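Local coordinates for putative cytoplasmic protein (Salmonella typhimurium, PDB 4JUR) that probably acts as a type VI secretion effector amidase of the Tae4 family, a bacterial toxin that cleaves amide bonds in peptidoglycan, at residues H33-V38 with P60-Y65; D97-L102 with N137-V142. All blocks are in the same frame, centred on the assembly; numbering follows the deposited sequence.

Contact 1 of 2, residues H33-V38 with P60-Y65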
# COMPACT_ATOMS: atom_id res chain seq x y z
N HIS A 33 -10.58 27.31 -14.66
CA HIS A 33 -10.35 27.56 -13.24
C HIS A 33 -9.97 26.28 -12.50
O HIS A 33 -9.84 25.22 -13.12
CB HIS A 33 -11.60 28.19 -12.61
CG HIS A 33 -12.03 29.46 -13.27
ND1 HIS A 33 -11.32 30.64 -13.17
CD2 HIS A 33 -13.10 29.73 -14.07
CE1 HIS A 33 -11.93 31.58 -13.87
NE2 HIS A 33 -13.01 31.05 -14.42
N SER A 34 -9.80 26.38 -11.19
CA SER A 34 -9.42 25.24 -10.36
C SER A 34 -10.41 24.10 -10.57
O SER A 34 -11.54 24.33 -11.02
CB SER A 34 -9.39 25.62 -8.88
OG SER A 34 -10.69 25.58 -8.29
N VAL A 35 -9.99 22.89 -10.23
CA VAL A 35 -10.82 21.72 -10.45
C VAL A 35 -12.03 21.74 -9.51
O VAL A 35 -13.13 21.34 -9.89
CB VAL A 35 -9.99 20.40 -10.38
CG1 VAL A 35 -8.61 20.66 -10.97
CG2 VAL A 35 -9.84 19.91 -8.97
N ALA A 36 -11.84 22.26 -8.30
CA ALA A 36 -12.96 22.51 -7.38
C ALA A 36 -14.07 23.41 -8.00
O ALA A 36 -15.28 23.11 -7.91
CB ALA A 36 -12.44 23.11 -6.09
N ASP A 37 -13.63 24.51 -8.63
CA ASP A 37 -14.54 25.39 -9.36
C ASP A 37 -15.23 24.68 -10.50
O ASP A 37 -16.43 24.87 -10.70
CB ASP A 37 -13.80 26.59 -9.94
CG ASP A 37 -13.68 27.71 -8.95
OD1 ASP A 37 -13.44 27.39 -7.76
OD2 ASP A 37 -13.84 28.89 -9.36
N VAL A 38 -14.46 23.92 -11.27
CA VAL A 38 -15.00 23.17 -12.40
C VAL A 38 -16.15 22.28 -11.91
O VAL A 38 -17.20 22.20 -12.54
CB VAL A 38 -13.92 22.29 -13.08
CG1 VAL A 38 -14.53 21.44 -14.18
CG2 VAL A 38 -12.81 23.15 -13.63
N PRO A 60 -9.52 16.77 -19.02
CA PRO A 60 -10.51 16.20 -19.94
C PRO A 60 -11.94 16.65 -19.59
O PRO A 60 -12.79 16.68 -20.46
CB PRO A 60 -10.33 14.68 -19.76
CG PRO A 60 -9.73 14.52 -18.40
CD PRO A 60 -8.93 15.75 -18.13
N ILE A 61 -12.19 17.01 -18.34
CA ILE A 61 -13.49 17.57 -18.00
C ILE A 61 -13.74 18.90 -18.75
O ILE A 61 -14.83 19.13 -19.26
CB ILE A 61 -13.62 17.85 -16.49
CG1 ILE A 61 -13.15 16.66 -15.65
CG2 ILE A 61 -15.05 18.22 -16.16
CD1 ILE A 61 -14.11 15.48 -15.64
N ARG A 62 -12.72 19.75 -18.79
CA ARG A 62 -12.80 21.05 -19.45
C ARG A 62 -12.97 20.86 -20.94
O ARG A 62 -13.71 21.59 -21.57
CB ARG A 62 -11.53 21.86 -19.23
CG ARG A 62 -11.25 22.22 -17.79
CD ARG A 62 -9.93 22.95 -17.69
NE ARG A 62 -9.63 23.32 -16.32
CZ ARG A 62 -8.59 22.86 -15.61
NH1 ARG A 62 -7.72 22.01 -16.15
NH2 ARG A 62 -8.42 23.28 -14.36
N MSE A 63 -12.26 19.89 -21.50
CA MSE A 63 -12.37 19.72 -22.95
C MSE A 63 -13.76 19.18 -23.27
O MSE A 63 -14.39 19.56 -24.27
CB MSE A 63 -11.26 18.82 -23.50
CG MSE A 63 -11.12 18.86 -25.04
SE MSE A 63 -10.97 20.67 -25.87
CE MSE A 63 -9.60 21.48 -24.70
N SER A 64 -14.26 18.34 -22.37
CA SER A 64 -15.63 17.83 -22.46
C SER A 64 -16.66 18.97 -22.41
O SER A 64 -17.63 19.00 -23.16
CB SER A 64 -15.92 16.81 -21.34
OG SER A 64 -15.31 15.55 -21.61
N TYR A 65 -16.41 19.92 -21.51
CA TYR A 65 -17.29 21.06 -21.33
C TYR A 65 -17.28 21.92 -22.58
O TYR A 65 -18.32 22.39 -23.02
CB TYR A 65 -16.85 21.89 -20.13
CG TYR A 65 -17.62 23.18 -20.00
CD1 TYR A 65 -18.82 23.23 -19.31
CD2 TYR A 65 -17.15 24.36 -20.59
CE1 TYR A 65 -19.53 24.42 -19.18
CE2 TYR A 65 -17.86 25.56 -20.47
CZ TYR A 65 -19.05 25.58 -19.77
OH TYR A 65 -19.75 26.75 -19.64

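Contact 2 of 2, residues D97-L102 with N137-V142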
# COMPACT_ATOMS: atom_id res chain seq x y z
N ASP A 97 -8.93 8.39 -22.66
CA ASP A 97 -10.24 8.38 -23.31
C ASP A 97 -10.55 9.69 -24.05
O ASP A 97 -11.10 9.66 -25.14
CB ASP A 97 -11.37 8.01 -22.33
CG ASP A 97 -11.42 6.49 -21.99
OD1 ASP A 97 -11.25 5.64 -22.90
OD2 ASP A 97 -11.64 6.13 -20.81
N MSE A 98 -10.20 10.85 -23.47
CA MSE A 98 -10.39 12.12 -24.17
C MSE A 98 -9.62 12.19 -25.50
O MSE A 98 -10.18 12.58 -26.56
CB MSE A 98 -9.98 13.29 -23.28
CG MSE A 98 -10.30 14.69 -23.84
SE MSE A 98 -12.23 15.06 -24.01
CE MSE A 98 -12.45 14.73 -25.92
N ILE A 99 -8.35 11.81 -25.45
CA ILE A 99 -7.47 11.78 -26.62
C ILE A 99 -8.00 10.81 -27.68
O ILE A 99 -8.10 11.18 -28.85
CB ILE A 99 -6.01 11.41 -26.25
CG1 ILE A 99 -5.39 12.49 -25.38
CG2 ILE A 99 -5.17 11.20 -27.48
CD1 ILE A 99 -4.10 12.06 -24.72
N ASP A 100 -8.33 9.59 -27.28
CA ASP A 100 -8.93 8.65 -28.23
C ASP A 100 -10.22 9.22 -28.85
O ASP A 100 -10.44 9.09 -30.06
CB ASP A 100 -9.22 7.29 -27.57
CG ASP A 100 -7.95 6.54 -27.22
OD1 ASP A 100 -6.90 6.86 -27.82
OD2 ASP A 100 -8.00 5.63 -26.34
N TYR A 101 -11.04 9.86 -28.02
CA TYR A 101 -12.29 10.45 -28.48
C TYR A 101 -12.07 11.47 -29.59
O TYR A 101 -12.82 11.51 -30.55
CB TYR A 101 -13.06 11.09 -27.32
CG TYR A 101 -14.38 11.73 -27.71
CD1 TYR A 101 -15.58 11.03 -27.57
CD2 TYR A 101 -14.43 13.04 -28.21
CE1 TYR A 101 -16.79 11.61 -27.92
CE2 TYR A 101 -15.63 13.62 -28.57
CZ TYR A 101 -16.80 12.90 -28.41
OH TYR A 101 -18.00 13.48 -28.76
N LEU A 102 -11.05 12.31 -29.46
CA LEU A 102 -10.79 13.29 -30.51
C LEU A 102 -10.59 12.64 -31.88
O LEU A 102 -11.16 13.10 -32.87
CB LEU A 102 -9.62 14.21 -30.14
CG LEU A 102 -9.83 15.13 -28.91
CD1 LEU A 102 -8.57 15.91 -28.59
CD2 LEU A 102 -11.02 16.09 -29.07
N ASN A 137 0.02 10.24 -13.88
CA ASN A 137 -1.44 10.22 -13.97
C ASN A 137 -1.99 10.62 -15.35
O ASN A 137 -3.21 10.65 -15.55
CB ASN A 137 -2.08 11.12 -12.90
CG ASN A 137 -1.78 12.61 -13.13
OD1 ASN A 137 -0.63 13.01 -13.32
ND2 ASN A 137 -2.83 13.43 -13.11
N ALA A 138 -1.11 10.94 -16.29
CA ALA A 138 -1.58 11.48 -17.55
C ALA A 138 -0.61 11.24 -18.67
O ALA A 138 0.56 11.62 -18.57
CB ALA A 138 -1.88 12.98 -17.42
N ARG A 139 -1.10 10.61 -19.74
CA ARG A 139 -0.34 10.35 -20.95
C ARG A 139 0.00 11.68 -21.66
O ARG A 139 0.92 11.76 -22.47
CB ARG A 139 -1.18 9.44 -21.86
CG ARG A 139 -0.57 9.11 -23.22
CD ARG A 139 -1.15 7.79 -23.78
NE ARG A 139 -2.52 7.92 -24.28
CZ ARG A 139 -2.84 7.95 -25.57
NH1 ARG A 139 -1.90 7.86 -26.51
NH2 ARG A 139 -4.12 8.05 -25.94
N GLY A 140 -0.74 12.72 -21.33
CA GLY A 140 -0.47 14.02 -21.90
C GLY A 140 -1.55 15.02 -21.58
O GLY A 140 -2.32 14.87 -20.63
N HIS A 141 -1.63 16.03 -22.43
CA HIS A 141 -2.41 17.22 -22.17
C HIS A 141 -3.24 17.60 -23.40
O HIS A 141 -2.80 17.46 -24.53
CB HIS A 141 -1.45 18.35 -21.78
CG HIS A 141 -2.13 19.62 -21.36
ND1 HIS A 141 -2.77 19.76 -20.15
CD2 HIS A 141 -2.27 20.80 -22.00
CE1 HIS A 141 -3.28 20.97 -20.06
NE2 HIS A 141 -3.00 21.62 -21.18
N VAL A 142 -4.46 18.06 -23.17
CA VAL A 142 -5.36 18.47 -24.23
C VAL A 142 -5.79 19.91 -23.97
O VAL A 142 -6.30 20.19 -22.90
CB VAL A 142 -6.62 17.59 -24.26
CG1 VAL A 142 -7.46 17.87 -25.52
CG2 VAL A 142 -6.23 16.14 -24.20

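Contact 1 of 2, residues H33-V38 with P60-Y65
R62 reaches from helix 59-69 to the backbone just ahead of helix 35-42, where its NH2 donates to H33 O at 2.7 Å along a nearly straight N-H...O line (166°). The carbonyl oxygen lies at the edge of the guanidinium, in its plane. CG sits beside the backbone N (chi1 -63°), and the chain runs extended from CG to NE, a shape long enough to carry the flat group across the gap. NE is in turn hydrogen-bonded to V31 O, and two backbone acceptors therefore fix the rotation of the guanidinium. Beside the arginine, V38 sends CG1, anti to its backbone N, to I61 CG2 at 3.8 Å, while the CG1 branch of I61 leads off elsewhere. The other V38 methyl, CG2, lies 4.2 Å from R62 NE, with the two side chains at about a right angle. S34 caps helix 35-42, its OG accepting from D37 N at 3.1 Å. In chemical terms, the arginine supplies donors to a carbonyl at the C-terminal end of helix 21-31 (V31) and to one in the link just before helix 35-42 begins (H33), and a single valine-isoleucine contact lies beside it.

Contact 2 of 2, residues D97-L102 with N137-V142
V142 presents both of its methyls to helix 95-106; the axes of 97-102 and 140-142 approach to 9.4 Å, their N-to-C directions 55° apart. CG1, anti to the backbone N, meets L102 CD1 tip to tip at 3.8 Å. CG2 packs against I99 CG1 at 3.9 Å and more loosely against M98 CG at 4.3 Å, so three residues of one helical face share a single valine.

I99 also serves the second half of the contact. Its CD1 lies over one face of the R139 guanidinium, and its CG2 approaches NH2 of that group to 3.7 Å. The arginine departs with CG anti to the backbone N and then bends at chi3 (74°), which turns the guanidinium over the isoleucine and toward the next residue of the helix. There NH2 stands 3.6 Å from D100 OD1, a long salt bridge with the carboxylate and guanidinium planes 47° apart; it is better read as charge attraction at the border of the apolar patch than as a fitted pair.

In the second shell, N96 OD1 accepts a weak hydrogen bond from R139 NE, which may help hold the bend. Backbone bonds of R139 with G132 and of H141 with V130 hold the segment against strand 126-133. The CB of H141 points away from the helix, and its NE2 is hydrogen-bonded to D152 OD1, consistent with the histidine-acid pair of papain-like enzymes.

The helix thus covers one face of the antiparallel sheet, with I99 and L102 also on V129 of strand 126-133, while helix 59-69 flanks M98 and V142.

From the N terminus, contact 1 comes first: the chain passes through helices 35-42 and 44-51 before helix 59-69 returns to 33-38, closing a largely helical loop. The chain then runs through the hairpin of strands 82-84 and 90-92 into helix 95-106, and contact 2 closes when strand 140-145 comes back to pack against that helix. The two loops follow in series, neither nested nor crossed. Contacts 1 and 2 nevertheless adjoin in space, the centres of contact 1 and contact 2 lying about 14 Å apart. Helix 59-69 is the bridge: P60 and S64 pack on M98, and M63 touches both M98 and V142, joining the N-terminal helices to the sheet.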